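Local structure of hypothetical protein (Pseudomonas syringae pv. tomato, 2OT9) at residues Y8-N13 with L45-W50; R39-L44 with K142-V147; W150-S155 with V159-D164. The protein is of unknown function but belongs to the YaeQ family of the PDDEXK clan, known for nuclease folds, and binds meso-tartaric acid in this crystal. All blocks are in the same frame, centred on the assembly; numbering follows the deposited sequence.

Contact 1: Y8-N13 with L45-W50; sequences YKFELN and LAYAFW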
loop_
_atom_site.group_PDB
_atom_site.type_symbol
_atom_site.label_atom_id
_atom_site.label_comp_id
_atom_site.label_asym_id
_atom_site.label_seq_id
_atom_site.Cartn_x
_atom_site.Cartn_y
_atom_site.Cartn_z
ATOM N N TYR A 8 7.329 14.539 2.013
ATOM C CA TYR A 8 6.124 14.845 1.261
ATOM C C TYR A 8 4.948 15.025 2.218
ATOM O O TYR A 8 4.898 14.396 3.271
ATOM C CB TYR A 8 5.792 13.708 0.296
ATOM C CG TYR A 8 6.714 13.589 -0.891
ATOM C CD1 TYR A 8 6.296 13.980 -2.161
ATOM C CD2 TYR A 8 7.997 13.086 -0.749
ATOM C CE1 TYR A 8 7.142 13.866 -3.268
ATOM C CE2 TYR A 8 8.846 12.978 -1.845
ATOM C CZ TYR A 8 8.404 13.357 -3.101
ATOM O OH TYR A 8 9.239 13.233 -4.184
ATOM N N LYS A 9 4.011 15.871 1.826
ATOM C CA LYS A 9 2.756 16.041 2.543
ATOM C C LYS A 9 1.635 15.454 1.692
ATOM O O LYS A 9 1.489 15.816 0.519
ATOM C CB LYS A 9 2.500 17.522 2.792
ATOM C CG LYS A 9 3.614 18.230 3.594
ATOM C CD LYS A 9 3.307 18.233 5.086
ATOM C CE LYS A 9 4.525 18.617 5.914
ATOM N NZ LYS A 9 4.110 18.911 7.324
ATOM N N PHE A 10 0.854 14.554 2.291
ATOM C CA PHE A 10 -0.235 13.865 1.621
ATOM C C PHE A 10 -1.545 14.412 2.185
ATOM O O PHE A 10 -1.764 14.377 3.406
ATOM C CB PHE A 10 -0.107 12.371 1.898
ATOM C CG PHE A 10 -1.134 11.495 1.217
ATOM C CD1 PHE A 10 -1.536 11.717 -0.097
ATOM C CD2 PHE A 10 -1.607 10.363 1.868
ATOM C CE1 PHE A 10 -2.435 10.844 -0.719
ATOM C CE2 PHE A 10 -2.499 9.495 1.247
ATOM C CZ PHE A 10 -2.909 9.734 -0.048
ATOM N N GLU A 11 -2.383 14.946 1.298
ATOM C CA GLU A 11 -3.729 15.412 1.650
ATOM C C GLU A 11 -4.755 14.513 0.956
ATOM O O GLU A 11 -4.874 14.517 -0.280
ATOM C CB GLU A 11 -3.919 16.888 1.255
ATOM C CG GLU A 11 -2.790 17.800 1.783
ATOM C CD GLU A 11 -3.041 19.281 1.547
ATOM O OE1 GLU A 11 -4.081 19.619 0.945
ATOM O OE2 GLU A 11 -2.201 20.106 1.972
ATOM N N LEU A 12 -5.470 13.725 1.755
ATOM C CA LEU A 12 -6.398 12.730 1.219
ATOM C C LEU A 12 -7.856 13.038 1.584
ATOM O O LEU A 12 -8.192 13.090 2.771
ATOM C CB LEU A 12 -6.026 11.330 1.735
ATOM C CG LEU A 12 -6.976 10.150 1.458
ATOM C CD1 LEU A 12 -7.104 9.868 -0.044
ATOM C CD2 LEU A 12 -6.477 8.896 2.186
ATOM N N ASN A 13 -8.702 13.256 0.573
ATOM C CA ASN A 13 -10.158 13.233 0.765
ATOM C C ASN A 13 -10.683 11.877 0.328
ATOM O O ASN A 13 -10.699 11.567 -0.872
ATOM C CB ASN A 13 -10.869 14.346 -0.019
ATOM C CG ASN A 13 -10.441 15.736 0.420
ATOM O OD1 ASN A 13 -10.193 15.977 1.596
ATOM N ND2 ASN A 13 -10.358 16.655 -0.527
ATOM N N LEU A 45 -1.683 4.473 -2.081
ATOM C CA LEU A 45 -2.890 3.716 -2.445
ATOM C C LEU A 45 -3.267 2.763 -1.311
ATOM O O LEU A 45 -4.433 2.646 -0.970
ATOM C CB LEU A 45 -2.651 2.901 -3.723
ATOM C CG LEU A 45 -2.637 3.679 -5.041
ATOM C CD1 LEU A 45 -2.160 2.762 -6.182
ATOM C CD2 LEU A 45 -4.018 4.266 -5.328
ATOM N N ALA A 46 -2.274 2.069 -0.741
ATOM C CA ALA A 46 -2.529 1.142 0.383
ATOM C C ALA A 46 -3.135 1.878 1.584
ATOM O O ALA A 46 -4.037 1.376 2.251
ATOM C CB ALA A 46 -1.210 0.434 0.813
ATOM N N TYR A 47 -2.593 3.052 1.879
ATOM C CA TYR A 47 -3.104 3.892 2.960
ATOM C C TYR A 47 -4.598 4.189 2.787
ATOM O O TYR A 47 -5.370 4.055 3.746
ATOM C CB TYR A 47 -2.303 5.208 3.061
ATOM C CG TYR A 47 -2.682 6.028 4.278
ATOM C CD1 TYR A 47 -2.205 5.692 5.543
ATOM C CD2 TYR A 47 -3.545 7.117 4.162
ATOM C CE1 TYR A 47 -2.570 6.415 6.662
ATOM C CE2 TYR A 47 -3.918 7.856 5.271
ATOM C CZ TYR A 47 -3.427 7.500 6.519
ATOM O OH TYR A 47 -3.792 8.220 7.623
ATOM N N ALA A 48 -4.996 4.624 1.578
ATOM C CA ALA A 48 -6.400 4.924 1.286
ATOM C C ALA A 48 -7.247 3.642 1.339
ATOM O O ALA A 48 -8.347 3.624 1.918
ATOM C CB ALA A 48 -6.535 5.605 -0.081
ATOM N N PHE A 49 -6.704 2.563 0.781
ATOM C CA PHE A 49 -7.439 1.318 0.590
ATOM C C PHE A 49 -7.700 0.574 1.905
ATOM O O PHE A 49 -8.706 -0.126 2.039
ATOM C CB PHE A 49 -6.678 0.428 -0.391
ATOM C CG PHE A 49 -7.481 -0.718 -0.926
ATOM C CD1 PHE A 49 -8.645 -0.491 -1.668
ATOM C CD2 PHE A 49 -7.057 -2.025 -0.717
ATOM C CE1 PHE A 49 -9.398 -1.570 -2.191
ATOM C CE2 PHE A 49 -7.801 -3.112 -1.236
ATOM C CZ PHE A 49 -8.963 -2.878 -1.965
ATOM N N TRP A 50 -6.803 0.737 2.869
ATOM C CA TRP A 50 -6.990 0.130 4.183
ATOM C C TRP A 50 -7.028 1.136 5.316
ATOM O O TRP A 50 -6.694 0.797 6.451
ATOM C CB TRP A 50 -5.909 -0.924 4.436
ATOM C CG TRP A 50 -6.120 -2.179 3.648
ATOM C CD1 TRP A 50 -7.110 -3.111 3.831
ATOM C CD2 TRP A 50 -5.306 -2.658 2.578
ATOM N NE1 TRP A 50 -6.971 -4.118 2.923
ATOM C CE2 TRP A 50 -5.858 -3.882 2.154
ATOM C CE3 TRP A 50 -4.156 -2.166 1.932
ATOM C CZ2 TRP A 50 -5.295 -4.645 1.107
ATOM C CZ3 TRP A 50 -3.590 -2.918 0.894
ATOM C CH2 TRP A 50 -4.158 -4.145 0.493
#
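Strand 8-13 and helix 45-49 pass with their axes 10.5 Å apart and cross at -35°; L12 and A48 have the nearest CA atoms, 7.8 Å from each other. The helix lies against one face of the mixed sheet, and F10 and L12 point from the strand toward it. L12 touches both helix residues of the contact. Its CD2 methyl rests on A48 CB at 4.0 Å. The same L12 CD2 reaches the edge of the Y47 ring, 4.0 Å from Y47 CD2 and close to the ring plane. F10 meets the same corner of Y47. Its CE2 lies 3.9 Å from Y47 CD2, which sits at the edge of the F10 ring and near its plane. The two rings are not stacked. F10 reaches across because its CG is anti to the backbone N (chi1 -177°), which carries the ring out from the strand. L12 CB lies over the rim of one F10 face, so F10 and L12 form one continuous apolar surface. Beyond the pair, Y47 meets the ring of F57, and F10 makes an edge-to-face contact with W150. L12 also touches V152 on the next strand. All four touching residues are buried. The atoms that meet are all carbon, so this helix-on-sheet join rests on apolar burial and fit.

Contact 2: R39-L44 with K142-V147; sequences RMTVRL and KDMPRV. With SRT (S,R meso-tartaric acid), chain C.
M144, a selenomethionine, lays its terminal CE methyl against T41 on helix 37-49. The contact joins that helix to the loop between helix 134-141 and strand 147-155, within the alpha/beta core of the YaeQ fold. The methyl is 3.2 Å from T41 OG1, a close approach. T41 OG1 is hydrogen-bonded to E37 O one helical turn earlier, so the hydroxyl has a polar partner within its own helix. M144 reaches this spot by a bent chain: CG is anti to the backbone N, and the chain then turns at chi2 (66°) and again at chi3 (94°). The same CE lies 4.3 Å from L44 CD1, one turn further along this side of the helix. This second touch is purely apolar, methyl against methyl. A bound sodium ion lies about 3 Å from the nearest atom of the M144 side chain. R39 takes no part in the loop contact and reaches the tartrate pocket, where V84 O and Q86 N also bond to the ligand. The hydroxyl O2 of the tartrate lies over one face of the R39 guanidinium. Carboxylate oxygen O1 sits at its edge, in plane, and R39 NH1 gives it only a weak bond. R39 NH2 makes the firmer one to O1, 2.8 Å long and nearly straight at 167°.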
loop_
_atom_site.group_PDB
_atom_site.type_symbol
_atom_site.label_atom_id
_atom_site.label_comp_id
_atom_site.label_asym_id
_atom_site.label_seq_id
_atom_site.Cartn_x
_atom_site.Cartn_y
_atom_site.Cartn_z
ATOM N N ARG A 39 6.917 3.418 -5.948
ATOM C CA ARG A 39 6.809 2.704 -4.663
ATOM C C ARG A 39 6.037 3.530 -3.646
ATOM O O ARG A 39 5.107 3.047 -3.007
ATOM C CB ARG A 39 8.207 2.341 -4.127
ATOM C CG ARG A 39 8.154 1.572 -2.790
ATOM C CD ARG A 39 9.542 1.056 -2.373
ATOM N NE ARG A 39 9.986 -0.001 -3.274
ATOM C CZ ARG A 39 9.729 -1.298 -3.111
ATOM N NH1 ARG A 39 9.077 -1.719 -2.037
ATOM N NH2 ARG A 39 10.173 -2.186 -4.006
HETATM N N MSE A 40 6.414 4.795 -3.497
HETATM C CA MSE A 40 5.682 5.702 -2.622
HETATM C C MSE A 40 4.196 5.768 -2.980
HETATM O O MSE A 40 3.334 5.712 -2.100
HETATM C CB MSE A 40 6.286 7.106 -2.679
HETATM C CG MSE A 40 5.334 8.132 -2.062
HETATM SE SE MSE A 40 6.288 9.706 -1.462
HETATM C CE MSE A 40 7.287 8.776 -0.111
ATOM N N THR A 41 3.896 5.886 -4.269
ATOM C CA THR A 41 2.513 5.934 -4.731
ATOM C C THR A 41 1.729 4.675 -4.366
ATOM O O THR A 41 0.569 4.761 -3.970
ATOM C CB THR A 41 2.464 6.220 -6.240
ATOM O OG1 THR A 41 3.084 7.502 -6.465
ATOM C CG2 THR A 41 1.027 6.222 -6.760
ATOM N N VAL A 42 2.366 3.511 -4.476
ATOM C CA VAL A 42 1.721 2.274 -4.031
ATOM C C VAL A 42 1.434 2.325 -2.515
ATOM O O VAL A 42 0.350 1.917 -2.076
ATOM C CB VAL A 42 2.533 1.014 -4.412
ATOM C CG1 VAL A 42 1.777 -0.243 -3.991
ATOM C CG2 VAL A 42 2.736 0.960 -5.952
ATOM N N ARG A 43 2.376 2.835 -1.724
ATOM C CA ARG A 43 2.120 3.032 -0.281
ATOM C C ARG A 43 0.920 3.958 -0.016
ATOM O O ARG A 43 0.133 3.711 0.905
ATOM C CB ARG A 43 3.360 3.587 0.425
ATOM C CG ARG A 43 4.493 2.581 0.522
ATOM C CD ARG A 43 5.326 2.816 1.784
ATOM N NE ARG A 43 6.034 4.094 1.757
ATOM C CZ ARG A 43 6.607 4.661 2.817
ATOM N NH1 ARG A 43 7.241 5.830 2.678
ATOM N NH2 ARG A 43 6.549 4.066 4.015
ATOM N N LEU A 44 0.795 5.027 -0.806
ATOM C CA LEU A 44 -0.352 5.951 -0.666
ATOM C C LEU A 44 -1.686 5.289 -1.029
ATOM O O LEU A 44 -2.716 5.523 -0.366
ATOM C CB LEU A 44 -0.168 7.216 -1.523
ATOM C CG LEU A 44 1.102 8.043 -1.330
ATOM C CD1 LEU A 44 1.063 9.293 -2.234
ATOM C CD2 LEU A 44 1.312 8.421 0.108
ATOM N N LYS A 142 4.247 9.689 -11.645
ATOM C CA LYS A 142 5.148 10.485 -12.467
ATOM C C LYS A 142 5.270 11.906 -11.945
ATOM O O LYS A 142 4.249 12.565 -11.753
ATOM C CB LYS A 142 4.576 10.530 -13.891
ATOM C CG LYS A 142 5.459 11.182 -14.924
ATOM C CD LYS A 142 4.995 10.761 -16.314
ATOM C CE LYS A 142 3.528 11.138 -16.589
ATOM N NZ LYS A 142 2.677 10.052 -17.170
ATOM N N ASP A 143 6.497 12.351 -11.682
ATOM C CA ASP A 143 6.773 13.747 -11.277
ATOM C C ASP A 143 5.952 14.216 -10.074
ATOM O O ASP A 143 5.456 15.354 -10.024
ATOM C CB ASP A 143 6.542 14.676 -12.454
ATOM C CG ASP A 143 7.513 14.419 -13.588
ATOM O OD1 ASP A 143 8.660 13.980 -13.315
ATOM O OD2 ASP A 143 7.134 14.660 -14.753
HETATM N N MSE A 144 5.835 13.342 -9.089
HETATM C CA MSE A 144 5.038 13.641 -7.915
HETATM C C MSE A 144 5.445 14.959 -7.237
HETATM O O MSE A 144 6.622 15.174 -6.949
HETATM C CB MSE A 144 5.092 12.472 -6.933
HETATM C CG MSE A 144 4.029 12.583 -5.862
HETATM SE SE MSE A 144 2.219 12.416 -6.564
HETATM C CE MSE A 144 1.956 10.490 -6.261
ATOM N N PRO A 145 4.477 15.864 -7.014
ATOM C CA PRO A 145 4.801 17.105 -6.307
ATOM C C PRO A 145 4.998 16.830 -4.810
ATOM O O PRO A 145 4.625 15.752 -4.322
ATOM C CB PRO A 145 3.560 17.971 -6.539
ATOM C CG PRO A 145 2.456 16.989 -6.677
ATOM C CD PRO A 145 3.057 15.803 -7.395
ATOM N N ARG A 146 5.581 17.790 -4.102
ATOM C CA ARG A 146 5.851 17.649 -2.671
ATOM C C ARG A 146 4.571 17.606 -1.838
ATOM O O ARG A 146 4.529 16.951 -0.797
ATOM C CB ARG A 146 6.793 18.759 -2.188
ATOM C CG ARG A 146 8.161 18.764 -2.916
ATOM C CD ARG A 146 8.997 17.527 -2.571
ATOM N NE ARG A 146 9.326 17.520 -1.147
ATOM C CZ ARG A 146 10.395 18.108 -0.614
ATOM N NH1 ARG A 146 11.277 18.733 -1.386
ATOM N NH2 ARG A 146 10.593 18.050 0.697
ATOM N N VAL A 147 3.542 18.309 -2.298
ATOM C CA VAL A 147 2.220 18.226 -1.678
ATOM C C VAL A 147 1.316 17.421 -2.627
ATOM O O VAL A 147 0.998 17.867 -3.736
ATOM C CB VAL A 147 1.615 19.622 -1.321
ATOM C CG1 VAL A 147 0.319 19.464 -0.552
ATOM C CG2 VAL A 147 2.605 20.468 -0.499
HETATM O O1 SRT C . 9.694 -4.858 -3.250
HETATM O O11 SRT C . 11.483 -5.944 -2.633
HETATM C C1 SRT C . 10.624 -5.060 -2.456
HETATM C C2 SRT C . 10.649 -4.181 -1.232
HETATM O O2 SRT C . 11.894 -3.521 -0.952
HETATM C C3 SRT C . 10.193 -5.043 -0.079
HETATM O O3 SRT C . 8.768 -5.046 -0.208
HETATM C C4 SRT C . 10.655 -4.506 1.262
HETATM O O4 SRT C . 10.607 -3.275 1.532
HETATM O O41 SRT C . 11.086 -5.344 2.082
#

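Contact 3: W150-S155 with V159-D164; sequences WDVMIS and VFVTDD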
loop_
_atom_site.group_PDB
_atom_site.type_symbol
_atom_site.label_atom_id
_atom_site.label_comp_id
_atom_site.label_asym_id
_atom_site.label_seq_id
_atom_site.Cartn_x
_atom_site.Cartn_y
_atom_site.Cartn_z
ATOM N N TRP A 150 -5.023 14.154 -3.260
ATOM C CA TRP A 150 -5.837 13.162 -3.942
ATOM C C TRP A 150 -7.255 13.183 -3.410
ATOM O O TRP A 150 -7.463 13.172 -2.186
ATOM C CB TRP A 150 -5.305 11.759 -3.661
ATOM C CG TRP A 150 -4.131 11.304 -4.479
ATOM C CD1 TRP A 150 -3.403 12.018 -5.398
ATOM C CD2 TRP A 150 -3.538 10.008 -4.408
ATOM N NE1 TRP A 150 -2.396 11.211 -5.922
ATOM C CE2 TRP A 150 -2.455 9.985 -5.315
ATOM C CE3 TRP A 150 -3.827 8.854 -3.661
ATOM C CZ2 TRP A 150 -1.658 8.843 -5.503
ATOM C CZ3 TRP A 150 -3.033 7.726 -3.841
ATOM C CH2 TRP A 150 -1.957 7.733 -4.752
ATOM N N ASP A 151 -8.227 13.149 -4.321
ATOM C CA ASP A 151 -9.576 12.721 -3.953
ATOM C C ASP A 151 -9.697 11.267 -4.360
ATOM O O ASP A 151 -9.493 10.932 -5.529
ATOM C CB ASP A 151 -10.638 13.516 -4.697
ATOM C CG ASP A 151 -10.807 14.934 -4.171
ATOM O OD1 ASP A 151 -10.061 15.380 -3.269
ATOM O OD2 ASP A 151 -11.733 15.605 -4.670
ATOM N N VAL A 152 -10.042 10.409 -3.408
ATOM C CA VAL A 152 -10.177 8.980 -3.669
ATOM C C VAL A 152 -11.607 8.516 -3.403
ATOM O O VAL A 152 -12.165 8.767 -2.322
ATOM C CB VAL A 152 -9.187 8.152 -2.815
ATOM C CG1 VAL A 152 -9.455 6.635 -2.949
ATOM C CG2 VAL A 152 -7.730 8.468 -3.212
HETATM N N MSE A 153 -12.201 7.866 -4.402
HETATM C CA MSE A 153 -13.476 7.193 -4.226
HETATM C C MSE A 153 -13.254 5.697 -4.412
HETATM O O MSE A 153 -12.601 5.265 -5.378
HETATM C CB MSE A 153 -14.531 7.709 -5.201
HETATM C CG MSE A 153 -15.851 6.900 -5.161
HETATM SE SE MSE A 153 -17.278 7.725 -6.173
HETATM C CE MSE A 153 -17.710 9.113 -4.904
ATOM N N ILE A 154 -13.775 4.913 -3.474
ATOM C CA ILE A 154 -13.693 3.449 -3.561
ATOM C C ILE A 154 -15.113 2.903 -3.708
ATOM O O ILE A 154 -15.978 3.097 -2.824
ATOM C CB ILE A 154 -12.956 2.848 -2.330
ATOM C CG1 ILE A 154 -11.555 3.488 -2.188
ATOM C CG2 ILE A 154 -12.869 1.305 -2.426
ATOM C CD1 ILE A 154 -10.747 3.008 -0.971
ATOM N N SER A 155 -15.356 2.244 -4.837
ATOM C CA SER A 155 -16.676 1.725 -5.155
ATOM C C SER A 155 -16.583 0.352 -5.824
ATOM O O SER A 155 -15.874 0.180 -6.820
ATOM C CB SER A 155 -17.410 2.727 -6.056
ATOM O OG SER A 155 -18.710 2.264 -6.378
ATOM N N VAL A 159 -10.734 1.546 -7.128
ATOM C CA VAL A 159 -10.228 2.777 -6.555
ATOM C C VAL A 159 -10.161 3.828 -7.670
ATOM O O VAL A 159 -9.541 3.605 -8.718
ATOM C CB VAL A 159 -8.851 2.536 -5.869
ATOM C CG1 VAL A 159 -8.325 3.799 -5.182
ATOM C CG2 VAL A 159 -8.953 1.403 -4.848
ATOM N N PHE A 160 -10.831 4.956 -7.463
ATOM C CA PHE A 160 -10.763 6.054 -8.399
ATOM C C PHE A 160 -10.023 7.189 -7.720
ATOM O O PHE A 160 -10.504 7.750 -6.727
ATOM C CB PHE A 160 -12.170 6.531 -8.804
ATOM C CG PHE A 160 -13.010 5.459 -9.438
ATOM C CD1 PHE A 160 -12.960 5.244 -10.808
ATOM C CD2 PHE A 160 -13.843 4.663 -8.659
ATOM C CE1 PHE A 160 -13.749 4.246 -11.407
ATOM C CE2 PHE A 160 -14.630 3.666 -9.242
ATOM C CZ PHE A 160 -14.579 3.461 -10.624
ATOM N N VAL A 161 -8.862 7.534 -8.267
ATOM C CA VAL A 161 -8.059 8.606 -7.699
ATOM C C VAL A 161 -8.132 9.830 -8.605
ATOM O O VAL A 161 -7.780 9.754 -9.788
ATOM C CB VAL A 161 -6.579 8.172 -7.540
ATOM C CG1 VAL A 161 -5.735 9.319 -6.946
ATOM C CG2 VAL A 161 -6.460 6.896 -6.717
ATOM N N THR A 162 -8.568 10.964 -8.054
ATOM C CA THR A 162 -8.535 12.218 -8.790
ATOM C C THR A 162 -7.352 13.050 -8.300
ATOM O O THR A 162 -7.237 13.361 -7.105
ATOM C CB THR A 162 -9.863 13.030 -8.646
ATOM O OG1 THR A 162 -10.972 12.197 -8.994
ATOM C CG2 THR A 162 -9.858 14.255 -9.570
ATOM N N ASP A 163 -6.468 13.399 -9.220
ATOM C CA ASP A 163 -5.372 14.300 -8.890
ATOM C C ASP A 163 -5.373 15.495 -9.848
ATOM O O ASP A 163 -6.379 15.751 -10.520
ATOM C CB ASP A 163 -4.031 13.548 -8.901
ATOM C CG ASP A 163 -3.631 13.051 -10.292
ATOM O OD1 ASP A 163 -4.222 13.478 -11.323
ATOM O OD2 ASP A 163 -2.692 12.238 -10.343
ATOM N N ASP A 164 -4.241 16.193 -9.939
ATOM C CA ASP A 164 -4.097 17.373 -10.791
ATOM C C ASP A 164 -4.213 17.083 -12.316
ATOM O O ASP A 164 -4.366 17.989 -13.123
ATOM C CB ASP A 164 -2.757 18.052 -10.476
ATOM C CG ASP A 164 -1.547 17.158 -10.802
ATOM O OD1 ASP A 164 -1.552 15.977 -10.434
ATOM O OD2 ASP A 164 -0.590 17.637 -11.433
HETATM O O HOH W 1 -0.946 11.638 -8.396
#
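V161 sets its CG1 methyl as a knob on the flat indole of W150. The methyl stands over one face of the ring, 3.5 Å from the centroid of the five-membered ring and 15° off its normal, a CH-pi contact. W150 CG is anti to the carbonyl carbon (chi1 -81°), which lays the indole beneath that methyl. V152 is wedged by its two branches against two valines of the other strand. Its CG2 lies against V161 CG2 at 4.0 Å, the two side chains pointing the same way. Its CG1 fits against V159 CG1 at 3.8 Å. The other V159 branch, CG2, leans toward I154 CG1 and continues the row of bumps. This row faces helix 37-49: V161 packs on L45, V159 on F49, and W150 on T41 and L44. Strands 147-155 and 158-163 form a beta hairpin, antiparallel neighbours in the mixed sheet. D151 with T162 and M153 with F160 are hydrogen-bonded pairs, each joined by two backbone bonds. The shortest runs from T162 N to D151 O at 2.7 Å and is practically straight. V152 with V161 and I154 with V159 are the non-hydrogen-bonded pairs. On the other face, which is more exposed, D151 CB lies by T162 CB. There the F160 ring turns its edge to M153 O and S155 CB. D151 OD1 is held by N13 ND2 on the neighbouring strand. At the W150 end, D163 CB lies beside the indole CD1. A water joins the pair: it accepts from W150 NE1 at 2.9 Å and donates to D163 OD2. The other carboxylate oxygen, D163 OD1, accepts a hydrogen bond from R165 N in the turn that follows.

How the contacts relate
Contacts 1 and 2 share helix 37-49, and their centres are 10 Å apart. Contact 1 uses the C-terminal part of the helix and contact 2 an earlier part. The loop of contact 2 is tied to strand 8-13 through K9 N and R146 O, at 2.9 Å. Contact 3 extends the same sheet: N13 O meets V152 N at 2.9 Å. W150 links it to contact 2, with CZ3 3.7 Å from L44 CB and CZ2 4.0 Å from M144 CE. Helix 37-49 packs on strand 8-13 in contact 1, and the hairpin of contact 3 borders it through V161, V159 and W150. R39, at the start of the helix segment of contact 2, binds the tartrate.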